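Local coordinates for Alr4995 protein (Nostoc sp., PDB 6LRF) that probably hydrolyses arginine to ornithine in its arginine dihydrolase part and converts ornithine to proline through a second, ornithine cyclodeaminase activity, at residues H145-S158 with R274-R286. Residues are numbered along the deposited sequence; the frame is centred on the assembly and turned at random.
Sequences HPYLAKWLDIEVLS and RDEVHANVYVESR
A short parallel strand pairing, centred on Glu-155 with Asn-280, sets strand 155-160 next to strand 280-292. Val-156 N donates to Asn-280 O at 2.9 Å. Asn-280 N donates to Ile-154 O at 3.2 Å. Asp-153, in the turn that follows the helix with positive phi, takes the amide N of Ala-279 on OD1 at 3.0 Å, from above the carboxylate plane. Glu-155 runs out extended, CG anti to the backbone N (chi1 178°), alongside Asn-280. Its OE2 sits at the edge of the Tyr-282 ring and accepts a very short bond from Tyr-282 OH, 2.5 Å. Asn-280 ND2 adds a weak bond to OE2. Arg-199 pairs with the other oxygen, OE1. A glutamine at Glu-155 would probably leave Arg-199 without its countercharge and weaken the hold on the Tyr-282 hydroxyl. Leu-157 CD2 packs obliquely on the same ring. On the opposite side of the strands, Val-281 CG1 presses tightly on Ala-149 CB of the helix, 3.5 Å. The Pro-146 ring and the Val-283 side chain cross at about a right angle, CG to CB 4.0 Å. Strands 123-125 and 132-136, helix 145-152 and strand 155-160 form a beta-beta-alpha-beta unit, consistent with the repeat of the GME (pentein) fold.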
ATOM      1  N   HIS B 145     -37.002   1.048 -31.263  1.00 19.65           N
ATOM      2  CA  HIS B 145     -37.961   0.156 -30.643  1.00 19.27           C
ATOM      3  C   HIS B 145     -39.409   0.657 -30.744  1.00 20.41           C
ATOM      4  O   HIS B 145     -40.311  -0.158 -30.977  1.00 20.39           O
ATOM      5  CB  HIS B 145     -37.562  -0.118 -29.183  1.00 22.19           C
ATOM      6  CG  HIS B 145     -36.270  -0.868 -29.058  1.00 18.64           C
ATOM      7  ND1 HIS B 145     -35.787  -1.344 -27.858  1.00 19.75           N
ATOM      8  CD2 HIS B 145     -35.369  -1.242 -29.998  1.00 18.01           C
ATOM      9  CE1 HIS B 145     -34.636  -1.962 -28.063  1.00 19.16           C
ATOM     10  NE2 HIS B 145     -34.365  -1.922 -29.354  1.00 20.73           N
ATOM     11  N   PRO B 146     -39.650   1.972 -30.584  1.00 18.34           N
ATOM     12  CA  PRO B 146     -41.041   2.416 -30.793  1.00 22.80           C
ATOM     13  C   PRO B 146     -41.577   2.211 -32.222  1.00 24.48           C
ATOM     14  O   PRO B 146     -42.784   2.088 -32.401  1.00 24.41           O
ATOM     15  CB  PRO B 146     -40.988   3.914 -30.473  1.00 20.43           C
ATOM     16  CG  PRO B 146     -39.807   4.041 -29.509  1.00 26.77           C
ATOM     17  CD  PRO B 146     -38.803   3.058 -30.046  1.00 21.56           C
ATOM     18  N   TYR B 147     -40.694   2.202 -33.215  1.00 20.40           N
ATOM     19  CA  TYR B 147     -41.091   1.953 -34.594  1.00 22.53           C
ATOM     20  C   TYR B 147     -41.542   0.513 -34.739  1.00 25.71           C
ATOM     21  O   TYR B 147     -42.537   0.222 -35.412  1.00 24.70           O
ATOM     22  CB  TYR B 147     -39.933   2.243 -35.550  1.00 21.87           C
ATOM     23  CG  TYR B 147     -39.633   3.713 -35.752  1.00 24.12           C
ATOM     24  CD1 TYR B 147     -40.248   4.435 -36.765  1.00 28.61           C
ATOM     25  CD2 TYR B 147     -38.714   4.375 -34.941  1.00 26.16           C
ATOM     26  CE1 TYR B 147     -39.965   5.790 -36.957  1.00 25.82           C
ATOM     27  CE2 TYR B 147     -38.425   5.722 -35.124  1.00 25.64           C
ATOM     28  CZ  TYR B 147     -39.052   6.421 -36.136  1.00 28.55           C
ATOM     29  OH  TYR B 147     -38.768   7.752 -36.328  1.00 31.12           O
ATOM     30  N   LEU B 148     -40.805  -0.387 -34.094  1.00 18.21           N
ATOM     31  CA  LEU B 148     -41.129  -1.796 -34.155  1.00 20.94           C
ATOM     32  C   LEU B 148     -42.523  -2.019 -33.598  1.00 27.38           C
ATOM     33  O   LEU B 148     -43.325  -2.791 -34.142  1.00 23.37           O
ATOM     34  CB  LEU B 148     -40.122  -2.622 -33.368  1.00 18.82           C
ATOM     35  CG  LEU B 148     -38.661  -2.419 -33.704  1.00 21.72           C
ATOM     36  CD1 LEU B 148     -37.835  -3.379 -32.865  1.00 20.56           C
ATOM     37  CD2 LEU B 148     -38.443  -2.664 -35.178  1.00 23.32           C
ATOM     38  N   ALA B 149     -42.802  -1.334 -32.498  1.00 22.09           N
ATOM     39  CA  ALA B 149     -44.043  -1.532 -31.779  1.00 27.83           C
ATOM     40  C   ALA B 149     -45.225  -1.031 -32.613  1.00 30.79           C
ATOM     41  O   ALA B 149     -46.245  -1.698 -32.724  1.00 27.69           O
ATOM     42  CB  ALA B 149     -43.986  -0.824 -30.455  1.00 22.44           C
ATOM     43  N   LYS B 150     -45.063   0.159 -33.181  1.00 27.29           N
ATOM     44  CA  LYS B 150     -46.084   0.820 -33.999  1.00 28.51           C
ATOM     45  C   LYS B 150     -46.366   0.050 -35.292  1.00 29.32           C
ATOM     46  O   LYS B 150     -47.512  -0.166 -35.657  1.00 31.81           O
ATOM     47  CB  LYS B 150     -45.628   2.246 -34.322  1.00 34.05           C
ATOM     48  CG  LYS B 150     -46.563   3.036 -35.210  1.00 40.72           C
ATOM     49  CD  LYS B 150     -46.054   4.461 -35.441  1.00 46.66           C
ATOM     50  CE  LYS B 150     -44.710   4.472 -36.167  1.00 41.77           C
ATOM     51  NZ  LYS B 150     -44.365   5.846 -36.639  1.00 58.28           N
ATOM     52  N   TRP B 151     -45.307  -0.383 -35.964  1.00 24.46           N
ATOM     53  CA  TRP B 151     -45.424  -1.038 -37.264  1.00 29.30           C
ATOM     54  C   TRP B 151     -45.785  -2.511 -37.191  1.00 33.57           C
ATOM     55  O   TRP B 151     -46.372  -3.055 -38.134  1.00 33.48           O
ATOM     56  CB  TRP B 151     -44.120  -0.898 -38.035  1.00 25.43           C
ATOM     57  CG  TRP B 151     -43.880   0.467 -38.567  1.00 24.99           C
ATOM     58  CD1 TRP B 151     -44.816   1.440 -38.805  1.00 29.30           C
ATOM     59  CD2 TRP B 151     -42.622   1.016 -38.954  1.00 25.05           C
ATOM     60  NE1 TRP B 151     -44.208   2.565 -39.318  1.00 27.83           N
ATOM     61  CE2 TRP B 151     -42.862   2.325 -39.425  1.00 29.22           C
ATOM     62  CE3 TRP B 151     -41.309   0.532 -38.944  1.00 25.29           C
ATOM     63  CZ2 TRP B 151     -41.841   3.149 -39.880  1.00 27.33           C
ATOM     64  CZ3 TRP B 151     -40.299   1.351 -39.410  1.00 23.74           C
ATOM     65  CH2 TRP B 151     -40.571   2.644 -39.868  1.00 24.96           C
ATOM     66  N   LEU B 152     -45.416  -3.183 -36.104  1.00 28.82           N
ATOM     67  CA  LEU B 152     -45.770  -4.590 -36.004  1.00 31.54           C
ATOM     68  C   LEU B 152     -46.954  -4.789 -35.062  1.00 31.32           C
ATOM     69  O   LEU B 152     -47.410  -5.915 -34.875  1.00 34.89           O
ATOM     70  CB  LEU B 152     -44.575  -5.423 -35.562  1.00 25.78           C
ATOM     71  CG  LEU B 152     -43.353  -5.389 -36.484  1.00 30.89           C
ATOM     72  CD1 LEU B 152     -42.312  -6.328 -35.967  1.00 26.03           C
ATOM     73  CD2 LEU B 152     -43.694  -5.760 -37.923  1.00 27.33           C
ATOM     74  N   ASP B 153     -47.441  -3.684 -34.490  1.00 33.56           N
ATOM     75  CA  ASP B 153     -48.582  -3.677 -33.565  1.00 35.69           C
ATOM     76  C   ASP B 153     -48.397  -4.671 -32.398  1.00 36.95           C
ATOM     77  O   ASP B 153     -49.193  -5.598 -32.219  1.00 35.91           O
ATOM     78  CB  ASP B 153     -49.883  -3.980 -34.336  1.00 43.42           C
ATOM     79  CG  ASP B 153     -51.114  -3.302 -33.724  1.00 42.70           C
ATOM     80  OD1 ASP B 153     -50.953  -2.444 -32.833  1.00 43.93           O
ATOM     81  OD2 ASP B 153     -52.252  -3.612 -34.150  1.00 52.47           O
ATOM     82  N   ILE B 154     -47.354  -4.463 -31.599  1.00 33.85           N
ATOM     83  CA  ILE B 154     -46.981  -5.418 -30.562  1.00 29.31           C
ATOM     84  C   ILE B 154     -46.276  -4.737 -29.390  1.00 30.52           C
ATOM     85  O   ILE B 154     -45.689  -3.671 -29.562  1.00 23.88           O
ATOM     86  CB  ILE B 154     -46.079  -6.528 -31.144  1.00 26.57           C
ATOM     87  CG1 ILE B 154     -45.963  -7.688 -30.160  1.00 23.84           C
ATOM     88  CG2 ILE B 154     -44.712  -5.982 -31.537  1.00 26.84           C
ATOM     89  CD1 ILE B 154     -45.600  -8.996 -30.790  1.00 22.21           C
ATOM     90  N   GLU B 155     -46.366  -5.337 -28.199  1.00 27.64           N
ATOM     91  CA  GLU B 155     -45.631  -4.865 -27.022  1.00 29.83           C
ATOM     92  C   GLU B 155     -44.140  -5.165 -27.157  1.00 25.58           C
ATOM     93  O   GLU B 155     -43.756  -6.318 -27.335  1.00 25.03           O
ATOM     94  CB  GLU B 155     -46.160  -5.512 -25.736  1.00 27.57           C
ATOM     95  CG  GLU B 155     -45.395  -5.090 -24.477  1.00 32.99           C
ATOM     96  CD  GLU B 155     -45.869  -5.810 -23.218  1.00 36.76           C
ATOM     97  OE1 GLU B 155     -45.897  -7.058 -23.213  1.00 39.24           O
ATOM     98  OE2 GLU B 155     -46.213  -5.128 -22.235  1.00 40.36           O
ATOM     99  N   VAL B 156     -43.307  -4.128 -27.067  1.00 22.52           N
ATOM    100  CA  VAL B 156     -41.858  -4.291 -27.231  1.00 23.82           C
ATOM    101  C   VAL B 156     -41.139  -4.113 -25.900  1.00 24.20           C
ATOM    102  O   VAL B 156     -41.289  -3.095 -25.242  1.00 24.12           O
ATOM    103  CB  VAL B 156     -41.290  -3.291 -28.261  1.00 22.81           C
ATOM    104  CG1 VAL B 156     -39.756  -3.340 -28.294  1.00 18.65           C
ATOM    105  CG2 VAL B 156     -41.855  -3.593 -29.643  1.00 23.47           C
ATOM    106  N   LEU B 157     -40.367  -5.122 -25.514  1.00 24.85           N
ATOM    107  CA  LEU B 157     -39.584  -5.096 -24.283  1.00 26.63           C
ATOM    108  C   LEU B 157     -38.109  -4.880 -24.578  1.00 25.06           C
ATOM    109  O   LEU B 157     -37.489  -5.717 -25.230  1.00 25.41           O
ATOM    110  CB  LEU B 157     -39.769  -6.409 -23.522  1.00 24.74           C
ATOM    111  CG  LEU B 157     -41.198  -6.780 -23.143  1.00 25.03           C
ATOM    112  CD1 LEU B 157     -41.194  -8.050 -22.315  1.00 26.83           C
ATOM    113  CD2 LEU B 157     -41.848  -5.636 -22.382  1.00 30.43           C
ATOM    114  N   SER B 158     -37.537  -3.774 -24.100  1.00 20.48           N
ATOM    115  CA  SER B 158     -36.154  -3.434 -24.450  1.00 20.43           C
ATOM    116  C   SER B 158     -35.146  -4.074 -23.506  1.00 26.17           C
ATOM    117  O   SER B 158     -35.293  -3.978 -22.283  1.00 25.50           O
ATOM    118  CB  SER B 158     -35.962  -1.914 -24.450  1.00 24.16           C
ATOM    119  OG  SER B 158     -36.899  -1.289 -25.317  1.00 25.76           O
ATOM    120  N   ARG B 274     -50.765 -12.968 -32.996  1.00 45.97           N
ATOM    121  CA  ARG B 274     -51.644 -13.425 -31.931  1.00 47.24           C
ATOM    122  C   ARG B 274     -52.840 -12.474 -31.781  1.00 52.45           C
ATOM    123  O   ARG B 274     -52.739 -11.271 -32.063  1.00 47.48           O
ATOM    124  CB  ARG B 274     -50.852 -13.553 -30.620  1.00 48.15           C
ATOM    125  CG  ARG B 274     -51.530 -14.355 -29.535  1.00 51.56           C
ATOM    126  CD  ARG B 274     -50.744 -14.325 -28.238  1.00 52.76           C
ATOM    127  NE  ARG B 274     -51.618 -14.489 -27.076  1.00 57.82           N
ATOM    128  CZ  ARG B 274     -51.575 -15.518 -26.231  1.00 56.62           C
ATOM    129  NH1 ARG B 274     -52.420 -15.564 -25.209  1.00 56.90           N
ATOM    130  NH2 ARG B 274     -50.689 -16.498 -26.400  1.00 46.29           N
ATOM    131  N   ASP B 275     -53.975 -13.039 -31.371  1.00 56.41           N
ATOM    132  CA  ASP B 275     -55.226 -12.303 -31.146  1.00 56.12           C
ATOM    133  C   ASP B 275     -55.067 -10.956 -30.419  1.00 51.11           C
ATOM    134  O   ASP B 275     -55.373  -9.886 -30.959  1.00 48.02           O
ATOM    135  CB  ASP B 275     -56.215 -13.181 -30.338  1.00 58.33           C
ATOM    136  CG  ASP B 275     -55.604 -13.733 -29.021  1.00 67.96           C
ATOM    137  OD1 ASP B 275     -54.581 -14.457 -29.062  1.00 64.82           O
ATOM    138  OD2 ASP B 275     -56.120 -13.398 -27.926  1.00 73.13           O
ATOM    139  N   GLU B 276     -54.576 -11.036 -29.190  1.00 49.70           N
ATOM    140  CA  GLU B 276     -54.744  -9.975 -28.211  1.00 56.37           C
ATOM    141  C   GLU B 276     -53.738  -8.837 -28.367  1.00 49.05           C
ATOM    142  O   GLU B 276     -54.003  -7.719 -27.925  1.00 52.98           O
ATOM    143  CB  GLU B 276     -54.654 -10.570 -26.796  1.00 60.42           C
ATOM    144  CG  GLU B 276     -55.151  -9.656 -25.681  1.00 68.18           C
ATOM    145  CD  GLU B 276     -55.766 -10.430 -24.521  1.00 77.90           C
ATOM    146  OE1 GLU B 276     -56.547 -11.373 -24.780  1.00 81.68           O
ATOM    147  OE2 GLU B 276     -55.459 -10.102 -23.353  1.00 77.27           O
ATOM    148  N   VAL B 277     -52.604  -9.103 -29.015  1.00 43.94           N
ATOM    149  CA  VAL B 277     -51.508  -8.129 -29.032  1.00 40.18           C
ATOM    150  C   VAL B 277     -51.874  -6.776 -29.661  1.00 43.31           C
ATOM    151  O   VAL B 277     -52.796  -6.647 -30.489  1.00 40.04           O
ATOM    152  CB  VAL B 277     -50.250  -8.678 -29.764  1.00 35.69           C
ATOM    153  CG1 VAL B 277     -49.896 -10.061 -29.252  1.00 40.38           C
ATOM    154  CG2 VAL B 277     -50.420  -8.662 -31.282  1.00 34.45           C
ATOM    155  N   HIS B 278     -51.143  -5.762 -29.216  1.00 34.18           N
ATOM    156  CA  HIS B 278     -51.237  -4.426 -29.757  1.00 35.51           C
ATOM    157  C   HIS B 278     -49.983  -3.661 -29.364  1.00 35.83           C
ATOM    158  O   HIS B 278     -49.292  -4.031 -28.403  1.00 29.58           O
ATOM    159  CB  HIS B 278     -52.504  -3.704 -29.270  1.00 36.55           C
ATOM    160  CG  HIS B 278     -52.572  -3.500 -27.787  1.00 39.30           C
ATOM    161  ND1 HIS B 278     -52.894  -4.513 -26.906  1.00 43.09           N
ATOM    162  CD2 HIS B 278     -52.399  -2.386 -27.033  1.00 38.87           C
ATOM    163  CE1 HIS B 278     -52.901  -4.035 -25.672  1.00 44.17           C
ATOM    164  NE2 HIS B 278     -52.603  -2.747 -25.723  1.00 42.38           N
ATOM    165  N   ALA B 279     -49.694  -2.616 -30.133  1.00 31.56           N
ATOM    166  CA  ALA B 279     -48.549  -1.744 -29.916  1.00 34.13           C
ATOM    167  C   ALA B 279     -48.451  -1.269 -28.475  1.00 34.91           C
ATOM    168  O   ALA B 279     -49.384  -0.673 -27.929  1.00 31.26           O
ATOM    169  CB  ALA B 279     -48.616  -0.542 -30.845  1.00 29.11           C
ATOM    170  N   ASN B 280     -47.305  -1.538 -27.867  1.00 32.82           N
ATOM    171  CA  ASN B 280     -47.000  -0.969 -26.567  1.00 32.44           C
ATOM    172  C   ASN B 280     -45.506  -0.682 -26.437  1.00 31.30           C
ATOM    173  O   ASN B 280     -44.686  -1.578 -26.641  1.00 26.57           O
ATOM    174  CB  ASN B 280     -47.463  -1.915 -25.472  1.00 32.23           C
ATOM    175  CG  ASN B 280     -47.576  -1.236 -24.150  1.00 40.79           C
ATOM    176  OD1 ASN B 280     -47.994  -0.076 -24.069  1.00 40.52           O
ATOM    177  ND2 ASN B 280     -47.184  -1.939 -23.091  1.00 47.86           N
ATOM    178  N   VAL B 281     -45.155   0.570 -26.128  1.00 32.57           N
ATOM    179  CA  VAL B 281     -43.748   0.947 -25.945  1.00 35.93           C
ATOM    180  C   VAL B 281     -43.505   1.440 -24.514  1.00 29.09           C
ATOM    181  O   VAL B 281     -44.326   2.173 -23.953  1.00 28.02           O
ATOM    182  CB  VAL B 281     -43.279   2.055 -26.967  1.00 34.35           C
ATOM    183  CG1 VAL B 281     -43.957   1.888 -28.314  1.00 35.77           C
ATOM    184  CG2 VAL B 281     -43.520   3.469 -26.449  1.00 38.66           C
ATOM    185  N   TYR B 282     -42.387   1.027 -23.920  1.00 28.04           N
ATOM    186  CA  TYR B 282     -41.990   1.576 -22.622  1.00 30.79           C
ATOM    187  C   TYR B 282     -40.877   2.611 -22.775  1.00 30.35           C
ATOM    188  O   TYR B 282     -40.579   3.362 -21.838  1.00 27.42           O
ATOM    189  CB  TYR B 282     -41.564   0.458 -21.670  1.00 30.91           C
ATOM    190  CG  TYR B 282     -42.673  -0.525 -21.403  1.00 39.70           C
ATOM    191  CD1 TYR B 282     -43.644  -0.270 -20.442  1.00 44.55           C
ATOM    192  CD2 TYR B 282     -42.768  -1.695 -22.132  1.00 36.41           C
ATOM    193  CE1 TYR B 282     -44.672  -1.169 -20.204  1.00 38.73           C
ATOM    194  CE2 TYR B 282     -43.790  -2.596 -21.906  1.00 41.23           C
ATOM    195  CZ  TYR B 282     -44.740  -2.331 -20.941  1.00 47.48           C
ATOM    196  OH  TYR B 282     -45.755  -3.243 -20.719  1.00 53.41           O
ATOM    197  N   VAL B 283     -40.277   2.658 -23.963  1.00 28.13           N
ATOM    198  CA  VAL B 283     -39.252   3.647 -24.266  1.00 20.60           C
ATOM    199  C   VAL B 283     -39.824   5.054 -24.105  1.00 31.33           C
ATOM    200  O   VAL B 283     -40.924   5.359 -24.589  1.00 28.19           O
ATOM    201  CB  VAL B 283     -38.693   3.447 -25.689  1.00 25.21           C
ATOM    202  CG1 VAL B 283     -37.653   4.510 -26.024  1.00 20.74           C
ATOM    203  CG2 VAL B 283     -38.101   2.040 -25.821  1.00 21.87           C
ATOM    204  N   GLU B 284     -39.083   5.893 -23.385  1.00 26.51           N
ATOM    205  CA  GLU B 284     -39.457   7.284 -23.141  1.00 29.02           C
ATOM    206  C   GLU B 284     -38.404   8.256 -23.663  1.00 27.75           C
ATOM    207  O   GLU B 284     -37.229   7.917 -23.777  1.00 22.62           O
ATOM    208  CB  GLU B 284     -39.651   7.540 -21.652  1.00 28.86           C
ATOM    209  CG  GLU B 284     -40.886   6.931 -21.071  1.00 33.81           C
ATOM    210  CD  GLU B 284     -41.028   7.264 -19.602  1.00 36.16           C
ATOM    211  OE1 GLU B 284     -40.112   7.925 -19.052  1.00 37.50           O
ATOM    212  OE2 GLU B 284     -42.059   6.889 -19.009  1.00 38.28           O
ATOM    213  N   SER B 285     -38.845   9.473 -23.953  1.00 29.51           N
ATOM    214  CA  SER B 285     -37.998  10.496 -24.535  1.00 29.86           C
ATOM    215  C   SER B 285     -38.299  11.822 -23.887  1.00 31.84           C
ATOM    216  O   SER B 285     -39.426  12.076 -23.473  1.00 32.33           O
ATOM    217  CB  SER B 285     -38.212  10.595 -26.042  1.00 32.85           C
ATOM    218  OG  SER B 285     -37.336   9.719 -26.723  1.00 41.60           O
ATOM    219  N   ARG B 286     -37.276  12.667 -23.827  1.00 30.67           N
ATOM    220  CA  ARG B 286     -37.356  13.946 -23.151  1.00 31.62           C
ATOM    221  C   ARG B 286     -36.263  14.837 -23.725  1.00 32.67           C
ATOM    222  O   ARG B 286     -35.129  14.406 -23.888  1.00 32.98           O
ATOM    223  CB  ARG B 286     -37.190  13.749 -21.645  1.00 32.83           C
ATOM    224  CG  ARG B 286     -37.455  14.959 -20.792  1.00 37.62           C
ATOM    225  CD  ARG B 286     -37.666  14.524 -19.360  1.00 41.30           C
ATOM    226  NE  ARG B 286     -37.544  15.630 -18.418  1.00 49.82           N
ATOM    227  CZ  ARG B 286     -37.917  15.557 -17.143  1.00 47.51           C
ATOM    228  NH1 ARG B 286     -38.447  14.430 -16.685  1.00 46.37           N
ATOM    229  NH2 ARG B 286     -37.770  16.606 -16.330  1.00 49.39           N
TER